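Local coordinates for CRISPR-associated protein Cse2 (Thermus thermophilus, PDB 2ZCA) that probably serves as a small all-helical subunit of the type I-E CRISPR interference complex, which defends the cell against viruses and plasmids, at residues Pro47-Gly52 with Glu60-Val65; Ala66-Leu71 with Gln117-Val122; Trp87-Ala90 with Ser95-Lys98; Leu132-Arg137 with Ala147-Glu152. All blocks are in the same frame, centred on the assembly; numbering follows the deposited sequence.

Contact 1: residues Pro47-Gly52 with Glu60-Val65; sequences PFLAKG and EAHYLV
His62, the residue that Phe48 and Leu49 both touch, has its ring fixed on the polar side by a hydrogen bond from ND1 to the carbonyl O of Glu58, one turn earlier in its own helix. That bond should limit the ring's rotation. Leu49 lies over one face of it, where its CD2 methyl sits almost squarely, 3.7 Å from the centroid of the His62 ring and 11° off the normal, a well-formed CH-pi contact. Leu49 gets there with CG opposite its carbonyl carbon (chi1 -64°), while its other methyl, CD1, leans on Tyr63, 4.0 Å from CE2 of that ring. Phe48 comes in differently. Its ring meets the imidazole rim to rim, CE2 being 3.7 Å from His62 CD2, with the two planes 43° apart and neither ring over the other's face. A type I turn runs from Leu49 to Gly52. Tyr63 OH is hydrogen-bonded to Glu46, a second tie between the same two helices. The contact is buried and joins the last turn of helix 42-49 to the middle of helix 56-71. Trp54 and Phe7 meet the His62 ring edge-to-face, Phe7 and Trp10 of helix 3-15 pack on Phe48, and Leu132 of helix 128-136 closes on His62 as well.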
# COMPACT_ATOMS: atom_id res chain seq x y z
N PRO A 47 -17.32 -3.70 -4.07
CA PRO A 47 -17.77 -3.95 -5.45
C PRO A 47 -16.62 -4.50 -6.30
O PRO A 47 -16.83 -5.25 -7.25
CB PRO A 47 -18.23 -2.57 -5.92
CG PRO A 47 -18.81 -1.99 -4.66
CD PRO A 47 -17.75 -2.36 -3.63
N PHE A 48 -15.39 -4.12 -5.95
CA PHE A 48 -14.22 -4.60 -6.67
C PHE A 48 -13.87 -6.02 -6.22
O PHE A 48 -13.68 -6.91 -7.05
CB PHE A 48 -13.01 -3.69 -6.42
CG PHE A 48 -11.75 -4.18 -7.07
CD1 PHE A 48 -11.48 -3.88 -8.40
CD2 PHE A 48 -10.85 -4.98 -6.37
CE1 PHE A 48 -10.33 -4.37 -9.03
CE2 PHE A 48 -9.70 -5.48 -6.98
CZ PHE A 48 -9.44 -5.17 -8.31
N LEU A 49 -13.79 -6.22 -4.91
CA LEU A 49 -13.45 -7.53 -4.36
C LEU A 49 -14.45 -8.60 -4.78
O LEU A 49 -14.10 -9.78 -4.87
CB LEU A 49 -13.37 -7.45 -2.83
CG LEU A 49 -12.26 -6.55 -2.28
CD1 LEU A 49 -12.35 -6.48 -0.77
CD2 LEU A 49 -10.90 -7.10 -2.70
N ALA A 50 -15.68 -8.18 -5.05
CA ALA A 50 -16.74 -9.10 -5.45
C ALA A 50 -16.44 -9.78 -6.78
O ALA A 50 -16.96 -10.85 -7.07
CB ALA A 50 -18.07 -8.37 -5.53
N LYS A 51 -15.59 -9.14 -7.59
CA LYS A 51 -15.23 -9.68 -8.91
C LYS A 51 -14.24 -10.83 -8.83
O LYS A 51 -13.90 -11.43 -9.85
CB LYS A 51 -14.63 -8.57 -9.78
CG LYS A 51 -15.55 -7.40 -10.05
CD LYS A 51 -14.86 -6.37 -10.93
CE LYS A 51 -15.75 -5.15 -11.19
NZ LYS A 51 -17.01 -5.52 -11.90
N GLY A 52 -13.76 -11.14 -7.63
CA GLY A 52 -12.81 -12.22 -7.48
C GLY A 52 -13.02 -13.02 -6.21
O GLY A 52 -13.97 -12.78 -5.47
N GLU A 60 -7.99 -7.34 3.22
CA GLU A 60 -7.38 -6.31 4.06
C GLU A 60 -6.24 -5.61 3.31
O GLU A 60 -6.04 -4.41 3.47
CB GLU A 60 -6.88 -6.94 5.36
CG GLU A 60 -8.00 -7.65 6.12
CD GLU A 60 -7.54 -8.32 7.40
OE1 GLU A 60 -6.39 -8.78 7.45
OE2 GLU A 60 -8.35 -8.40 8.35
N ALA A 61 -5.51 -6.36 2.48
CA ALA A 61 -4.42 -5.76 1.72
C ALA A 61 -4.98 -4.68 0.79
O ALA A 61 -4.41 -3.60 0.66
CB ALA A 61 -3.70 -6.83 0.90
N HIS A 62 -6.11 -4.98 0.15
CA HIS A 62 -6.74 -4.01 -0.74
C HIS A 62 -7.17 -2.76 0.02
O HIS A 62 -6.97 -1.63 -0.44
CB HIS A 62 -7.95 -4.61 -1.45
CG HIS A 62 -7.61 -5.60 -2.52
ND1 HIS A 62 -7.17 -6.87 -2.25
CD2 HIS A 62 -7.67 -5.50 -3.87
CE1 HIS A 62 -6.98 -7.53 -3.39
NE2 HIS A 62 -7.28 -6.72 -4.39
N TYR A 63 -7.78 -2.95 1.19
CA TYR A 63 -8.23 -1.81 1.98
C TYR A 63 -7.07 -0.93 2.41
O TYR A 63 -7.17 0.29 2.41
CB TYR A 63 -9.00 -2.28 3.22
CG TYR A 63 -10.45 -2.61 2.95
CD1 TYR A 63 -11.39 -1.60 2.80
CD2 TYR A 63 -10.86 -3.93 2.79
CE1 TYR A 63 -12.72 -1.89 2.51
CE2 TYR A 63 -12.19 -4.23 2.50
CZ TYR A 63 -13.11 -3.21 2.35
OH TYR A 63 -14.42 -3.51 2.04
N LEU A 64 -5.95 -1.56 2.79
CA LEU A 64 -4.80 -0.77 3.23
C LEU A 64 -4.21 0.02 2.07
O LEU A 64 -3.85 1.19 2.24
CB LEU A 64 -3.73 -1.68 3.86
CG LEU A 64 -2.44 -1.00 4.34
CD1 LEU A 64 -2.77 0.11 5.33
CD2 LEU A 64 -1.53 -2.03 5.00
N VAL A 65 -4.11 -0.60 0.90
CA VAL A 65 -3.56 0.10 -0.26
C VAL A 65 -4.46 1.26 -0.68
O VAL A 65 -3.97 2.32 -1.07
CB VAL A 65 -3.35 -0.86 -1.45
CG1 VAL A 65 -3.00 -0.08 -2.71
CG2 VAL A 65 -2.21 -1.83 -1.12

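Contact 2: residues Ala66-Leu71 with Gln117-Val122; sequences AALYAL and QAVALV
Leu68 and Val119 mark the closest backbone approach, 7.0 Å between their CA atoms, where segments 66-71 and 117-121 run nearly parallel, their axes 10.4 Å apart and crossing at -18°. No hydrogen bond links the two; the contact is a small apolar seam. Val119 is central to it. Its CG2, held opposite its own carbonyl carbon, faces the forked end of Leu68 and takes both methyls, the nearer being Leu68 CD1 at 3.9 Å from Val119 CG2. Leu68 CD2 rides slightly further back along the same side chain, 4.0 Å from Val119 CB. One turn on, Leu71 works through a single branch: its CD2 lies 4.2 Å from Val119 CG1 and equally far from Ala120 CB. Leu71 reaches across with CG opposite its backbone N (chi1 174°). Burial falls off in the same direction, from the enclosed Leu68-Val119 pair to the exposed Ala120. Around this seam, Leu31 packs on Leu68, and Lys72 touches Val119 and bonds through NZ to the carbonyl O of Val122. Ala66 and Ala70 rest on Phe27 of helix 20-29, while Ala118 and Leu121 lean the other way, onto helix 96-104.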
# COMPACT_ATOMS: atom_id res chain seq x y z
N ALA A 66 -5.78 1.08 -0.60
CA ALA A 66 -6.69 2.16 -0.95
C ALA A 66 -6.46 3.33 0.02
O ALA A 66 -6.48 4.49 -0.39
CB ALA A 66 -8.15 1.68 -0.86
N ALA A 67 -6.25 3.01 1.29
CA ALA A 67 -6.03 4.03 2.30
C ALA A 67 -4.72 4.78 2.05
O ALA A 67 -4.67 6.01 2.16
CB ALA A 67 -6.01 3.41 3.70
N LEU A 68 -3.67 4.05 1.71
CA LEU A 68 -2.38 4.68 1.44
C LEU A 68 -2.41 5.48 0.15
O LEU A 68 -1.74 6.50 0.01
CB LEU A 68 -1.28 3.61 1.40
CG LEU A 68 -1.12 2.89 2.75
CD1 LEU A 68 -0.18 1.70 2.61
CD2 LEU A 68 -0.60 3.88 3.80
N TYR A 69 -3.21 5.01 -0.81
CA TYR A 69 -3.37 5.69 -2.09
C TYR A 69 -4.01 7.05 -1.82
O TYR A 69 -3.60 8.07 -2.37
CB TYR A 69 -4.24 4.83 -3.01
CG TYR A 69 -4.63 5.45 -4.33
CD1 TYR A 69 -5.77 6.25 -4.45
CD2 TYR A 69 -3.90 5.18 -5.49
CE1 TYR A 69 -6.18 6.75 -5.68
CE2 TYR A 69 -4.30 5.68 -6.73
CZ TYR A 69 -5.44 6.47 -6.82
OH TYR A 69 -5.83 6.94 -8.05
N ALA A 70 -5.03 7.06 -0.96
CA ALA A 70 -5.71 8.30 -0.61
C ALA A 70 -4.78 9.25 0.14
O ALA A 70 -4.79 10.46 -0.11
CB ALA A 70 -6.95 7.99 0.23
N LEU A 71 -3.97 8.71 1.04
CA LEU A 71 -3.03 9.51 1.82
C LEU A 71 -2.11 10.30 0.88
O LEU A 71 -1.77 11.45 1.15
CB LEU A 71 -2.18 8.61 2.73
CG LEU A 71 -1.05 9.29 3.52
CD1 LEU A 71 -1.63 10.28 4.52
CD2 LEU A 71 -0.22 8.23 4.24
N GLN A 117 3.24 4.00 8.22
CA GLN A 117 4.32 4.88 8.66
C GLN A 117 5.36 5.12 7.56
O GLN A 117 5.84 6.24 7.38
CB GLN A 117 4.99 4.30 9.91
CG GLN A 117 6.15 5.12 10.44
CD GLN A 117 6.77 4.50 11.68
OE1 GLN A 117 6.22 4.60 12.78
NE2 GLN A 117 7.91 3.85 11.50
N ALA A 118 5.70 4.06 6.83
CA ALA A 118 6.69 4.17 5.76
C ALA A 118 6.21 5.03 4.59
O ALA A 118 6.97 5.82 4.04
CB ALA A 118 7.06 2.79 5.26
N VAL A 119 4.95 4.86 4.20
CA VAL A 119 4.40 5.65 3.11
C VAL A 119 4.31 7.12 3.54
O VAL A 119 4.59 8.02 2.76
CB VAL A 119 2.99 5.13 2.71
CG1 VAL A 119 2.35 6.05 1.68
CG2 VAL A 119 3.12 3.73 2.12
N ALA A 120 3.94 7.35 4.80
CA ALA A 120 3.83 8.72 5.31
C ALA A 120 5.20 9.38 5.42
O ALA A 120 5.32 10.60 5.40
CB ALA A 120 3.14 8.71 6.67
N LEU A 121 6.23 8.55 5.55
CA LEU A 121 7.59 9.04 5.70
C LEU A 121 8.24 9.49 4.39
O LEU A 121 8.97 10.48 4.36
CB LEU A 121 8.45 7.94 6.34
CG LEU A 121 9.90 8.27 6.71
CD1 LEU A 121 9.93 9.41 7.72
CD2 LEU A 121 10.55 7.03 7.29
N VAL A 122 7.98 8.77 3.30
CA VAL A 122 8.59 9.12 2.03
C VAL A 122 7.99 10.36 1.37
O VAL A 122 6.86 10.75 1.66
CB VAL A 122 8.53 7.95 1.01
CG1 VAL A 122 9.15 6.70 1.63
CG2 VAL A 122 7.09 7.69 0.58

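Contact 3: residues Trp87-Ala90 with Ser95-Lys98; sequences WEKA and SVEK
Val96 and Ala90 face each other across a tight helix-loop-helix turn, in which helix 82-90 gives way to helix 96-104 through a short non-helical link. The chain comes back so closely that the CA atoms of this pair are only 4.9 Å apart, and Val96 has to fit against backbone as well as side chain. Its beta carbon is turned toward Ala90 and meets it obliquely: Val96 CB is 3.7 Å from Ala90 CB and just as near to Ala90 CA. The two methyls then spread along the peptide that joins Lys89 to Ala90. CG1, standing opposite the Val96 backbone N (chi1 178°), goes to the Ala90 end, 4.0 Å from Ala90 CB. CG2 goes to the other end, beside the carbonyl O of Lys89. Lys89 lies at about a right angle to the valine and offers the start of its aliphatic chain, with CG against CG2. A bend at chi2 (68°) then turns the rest of the lysine away from Val96, and its NZ finishes in a salt bridge with Glu123. Leu121 of helix 111-121 packs on both Lys89 and Val96 and so closes one flank of the turn. Tyr153 of helix 144-155 lies against Ala90 and Glu97 and meets the Trp87 ring edge-to-face, while Glu97 sends OE1 to the hydroxyl of Tyr154. The last approach across the turn is made by the methyl of Ala90, whose CB comes to 4.3 Å from the backbone N of Glu97.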
# COMPACT_ATOMS: atom_id res chain seq x y z
N TRP A 87 14.79 4.56 0.17
CA TRP A 87 16.22 4.77 0.01
C TRP A 87 16.49 6.25 -0.22
O TRP A 87 17.42 6.83 0.36
CB TRP A 87 16.77 3.97 -1.18
CG TRP A 87 18.23 4.21 -1.38
CD1 TRP A 87 19.26 3.59 -0.73
CD2 TRP A 87 18.83 5.18 -2.24
NE1 TRP A 87 20.46 4.13 -1.12
CE2 TRP A 87 20.23 5.11 -2.05
CE3 TRP A 87 18.32 6.12 -3.15
CZ2 TRP A 87 21.13 5.94 -2.73
CZ3 TRP A 87 19.22 6.95 -3.83
CH2 TRP A 87 20.60 6.84 -3.62
N GLU A 88 15.68 6.88 -1.06
CA GLU A 88 15.85 8.29 -1.37
C GLU A 88 15.68 9.13 -0.11
O GLU A 88 16.41 10.09 0.11
CB GLU A 88 14.86 8.72 -2.45
CG GLU A 88 15.10 8.00 -3.77
CD GLU A 88 14.15 8.41 -4.88
OE1 GLU A 88 14.33 7.93 -6.02
OE2 GLU A 88 13.22 9.21 -4.61
N LYS A 89 14.71 8.75 0.72
CA LYS A 89 14.44 9.45 1.96
C LYS A 89 15.59 9.25 2.95
O LYS A 89 15.93 10.15 3.71
CB LYS A 89 13.14 8.93 2.58
CG LYS A 89 12.76 9.58 3.90
CD LYS A 89 12.37 11.04 3.73
CE LYS A 89 11.89 11.63 5.05
NZ LYS A 89 11.52 13.07 4.90
N ALA A 90 16.21 8.07 2.91
CA ALA A 90 17.30 7.75 3.83
C ALA A 90 18.60 8.53 3.58
O ALA A 90 19.45 8.63 4.47
CB ALA A 90 17.59 6.25 3.78
N SER A 95 18.61 7.24 9.90
CA SER A 95 17.67 6.48 10.72
C SER A 95 16.54 5.84 9.91
O SER A 95 15.92 4.88 10.36
CB SER A 95 17.06 7.39 11.79
OG SER A 95 16.39 8.50 11.21
N VAL A 96 16.29 6.37 8.72
CA VAL A 96 15.25 5.83 7.85
C VAL A 96 15.55 4.38 7.49
O VAL A 96 14.63 3.58 7.29
CB VAL A 96 15.12 6.66 6.55
CG1 VAL A 96 14.07 6.05 5.64
CG2 VAL A 96 14.75 8.10 6.89
N GLU A 97 16.83 4.03 7.41
CA GLU A 97 17.19 2.67 7.06
C GLU A 97 16.72 1.66 8.11
O GLU A 97 16.32 0.55 7.77
CB GLU A 97 18.70 2.53 6.87
CG GLU A 97 19.07 1.19 6.27
CD GLU A 97 20.54 1.03 6.00
OE1 GLU A 97 20.93 -0.06 5.53
OE2 GLU A 97 21.31 1.98 6.26
N LYS A 98 16.79 2.05 9.38
CA LYS A 98 16.34 1.16 10.45
C LYS A 98 14.83 0.94 10.35
O LYS A 98 14.33 -0.13 10.69
CB LYS A 98 16.70 1.74 11.82
CG LYS A 98 18.19 1.78 12.10
CD LYS A 98 18.48 2.34 13.49
CE LYS A 98 19.98 2.35 13.78
NZ LYS A 98 20.57 0.99 13.73

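Contact 4: residues Leu132-Arg137 with Ala147-Glu152; sequences LDDLLR and ARWARE
Asp134 and Arg148 are the centre of a salt-bridge network that also takes in Arg137 and Glu152 and ties helix 128-136 to helix 144-155. The ionic grip is end-on and paired: Arg148 NH1 reaches Asp134 OD2 at 2.7 Å on its syn side, and Arg148 NH2 reaches Asp134 OD1 at 2.9 Å in a nearly straight bond (169°). The carboxylate and guanidinium planes are turned 38° apart. Glu152 takes the side of the same guanidinium, its OE2 accepting from Arg148 NE at 2.9 Å and from NH1 too, both from one face of the carboxylate. Arg137, just past helix 128-136, joins with NE bonded to the carbonyl O of Asp133 and a weak bond from NH2 to Asp134 OD1. Gathered round Asp134, the two arginines probably favour its ionised form. One further hydrogen bond crosses the contact, from an uncharged donor, the indole of Trp149, which Trp138 meets edge-to-face. Asp134 lies at the edge of that ring, whose plane is 63° from the carboxylate's. Asp134 OD2 therefore accepts twice, for Trp149 NE1 comes down on it from above the carboxylate plane at 2.8 Å.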
# COMPACT_ATOMS: atom_id res chain seq x y z
N LEU A 132 0.47 -3.31 -3.88
CA LEU A 132 -0.56 -4.30 -3.59
C LEU A 132 -0.08 -5.71 -3.94
O LEU A 132 -0.27 -6.64 -3.17
CB LEU A 132 -1.86 -4.00 -4.33
CG LEU A 132 -2.96 -5.05 -4.13
CD1 LEU A 132 -3.29 -5.17 -2.65
CD2 LEU A 132 -4.20 -4.67 -4.93
N ASP A 133 0.52 -5.87 -5.12
CA ASP A 133 1.00 -7.19 -5.50
C ASP A 133 1.97 -7.73 -4.46
O ASP A 133 1.97 -8.93 -4.17
CB ASP A 133 1.69 -7.15 -6.87
CG ASP A 133 0.72 -6.97 -8.02
OD1 ASP A 133 -0.37 -7.58 -7.97
OD2 ASP A 133 1.04 -6.24 -8.97
N ASP A 134 2.78 -6.84 -3.90
CA ASP A 134 3.75 -7.24 -2.89
C ASP A 134 3.09 -7.57 -1.55
O ASP A 134 3.41 -8.57 -0.92
CB ASP A 134 4.81 -6.16 -2.70
CG ASP A 134 5.74 -6.03 -3.89
OD1 ASP A 134 5.79 -6.98 -4.70
OD2 ASP A 134 6.42 -4.99 -4.01
N LEU A 135 2.16 -6.72 -1.12
CA LEU A 135 1.48 -6.95 0.15
C LEU A 135 0.70 -8.27 0.11
O LEU A 135 0.63 -9.00 1.10
CB LEU A 135 0.54 -5.78 0.46
CG LEU A 135 -0.14 -5.76 1.83
CD1 LEU A 135 0.90 -5.85 2.94
CD2 LEU A 135 -0.96 -4.48 1.97
N LEU A 136 0.11 -8.57 -1.04
CA LEU A 136 -0.65 -9.81 -1.20
C LEU A 136 0.22 -11.05 -1.00
O LEU A 136 -0.26 -12.10 -0.59
CB LEU A 136 -1.29 -9.85 -2.58
CG LEU A 136 -2.52 -8.96 -2.78
CD1 LEU A 136 -2.89 -8.89 -4.26
CD2 LEU A 136 -3.68 -9.53 -1.97
N ARG A 137 1.52 -10.92 -1.29
CA ARG A 137 2.44 -12.05 -1.17
C ARG A 137 3.40 -11.89 0.01
O ARG A 137 4.37 -12.64 0.14
CB ARG A 137 3.24 -12.19 -2.46
CG ARG A 137 2.39 -12.37 -3.71
CD ARG A 137 3.24 -12.27 -4.97
NE ARG A 137 3.76 -10.92 -5.17
CZ ARG A 137 4.73 -10.62 -6.04
NH1 ARG A 137 5.28 -11.57 -6.77
NH2 ARG A 137 5.15 -9.36 -6.16
N ALA A 147 12.92 -9.92 0.30
CA ALA A 147 14.26 -9.98 -0.26
C ALA A 147 14.37 -9.05 -1.47
O ALA A 147 15.40 -8.41 -1.68
CB ALA A 147 14.61 -11.41 -0.66
N ARG A 148 13.31 -8.98 -2.27
CA ARG A 148 13.32 -8.13 -3.46
C ARG A 148 13.31 -6.65 -3.06
O ARG A 148 13.92 -5.82 -3.73
CB ARG A 148 12.12 -8.42 -4.37
CG ARG A 148 12.37 -8.03 -5.83
CD ARG A 148 11.07 -7.85 -6.60
NE ARG A 148 10.43 -6.58 -6.26
CZ ARG A 148 9.19 -6.47 -5.79
NH1 ARG A 148 8.69 -5.27 -5.51
NH2 ARG A 148 8.45 -7.55 -5.59
N TRP A 149 12.62 -6.33 -1.97
CA TRP A 149 12.59 -4.95 -1.50
C TRP A 149 14.01 -4.56 -1.10
O TRP A 149 14.47 -3.46 -1.39
CB TRP A 149 11.64 -4.80 -0.31
CG TRP A 149 10.21 -4.64 -0.72
CD1 TRP A 149 9.60 -5.17 -1.83
CD2 TRP A 149 9.19 -3.92 -0.01
NE1 TRP A 149 8.27 -4.83 -1.85
CE2 TRP A 149 7.99 -4.06 -0.75
CE3 TRP A 149 9.17 -3.17 1.17
CZ2 TRP A 149 6.78 -3.48 -0.34
CZ3 TRP A 149 7.97 -2.59 1.58
CH2 TRP A 149 6.79 -2.75 0.82
N ALA A 150 14.70 -5.48 -0.43
CA ALA A 150 16.07 -5.22 -0.02
C ALA A 150 16.93 -4.97 -1.26
O ALA A 150 17.79 -4.09 -1.25
CB ALA A 150 16.61 -6.40 0.78
N ARG A 151 16.67 -5.74 -2.31
CA ARG A 151 17.40 -5.60 -3.57
C ARG A 151 17.15 -4.22 -4.18
O ARG A 151 18.08 -3.57 -4.68
CB ARG A 151 16.95 -6.67 -4.57
CG ARG A 151 17.77 -6.73 -5.86
CD ARG A 151 17.15 -7.68 -6.88
NE ARG A 151 15.94 -7.11 -7.49
CZ ARG A 151 15.04 -7.81 -8.17
NH1 ARG A 151 15.19 -9.12 -8.33
NH2 ARG A 151 13.98 -7.20 -8.70
N GLU A 152 15.90 -3.78 -4.16
CA GLU A 152 15.55 -2.47 -4.71
C GLU A 152 16.16 -1.33 -3.90
O GLU A 152 16.64 -0.35 -4.46
CB GLU A 152 14.02 -2.31 -4.75
CG GLU A 152 13.28 -3.44 -5.45
CD GLU A 152 11.78 -3.24 -5.46
OE1 GLU A 152 11.25 -2.56 -4.55
OE2 GLU A 152 11.11 -3.79 -6.37

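How the contacts relate
Contacts 1 and 2 share helix 56-71, using adjoining parts of it, with centres about 17 Å apart; contact 1 closes before contact 2 opens. Contact 3 is nested within the loop closed by contact 2 and touches it. Contact 4 follows all the others along the chain, its centre about 16 Å from that of contact 2 and 17 Å from that of contact 3, without touching either. Its helix 128-136 does touch contact 1, Leu135 packing on Ala61. Contacts 1 and 3 lie on opposite sides of the chain's centre, centres about 30 Å apart. Together the four contacts join short- and long-range helix pairs into one compact all-helical fold without strands.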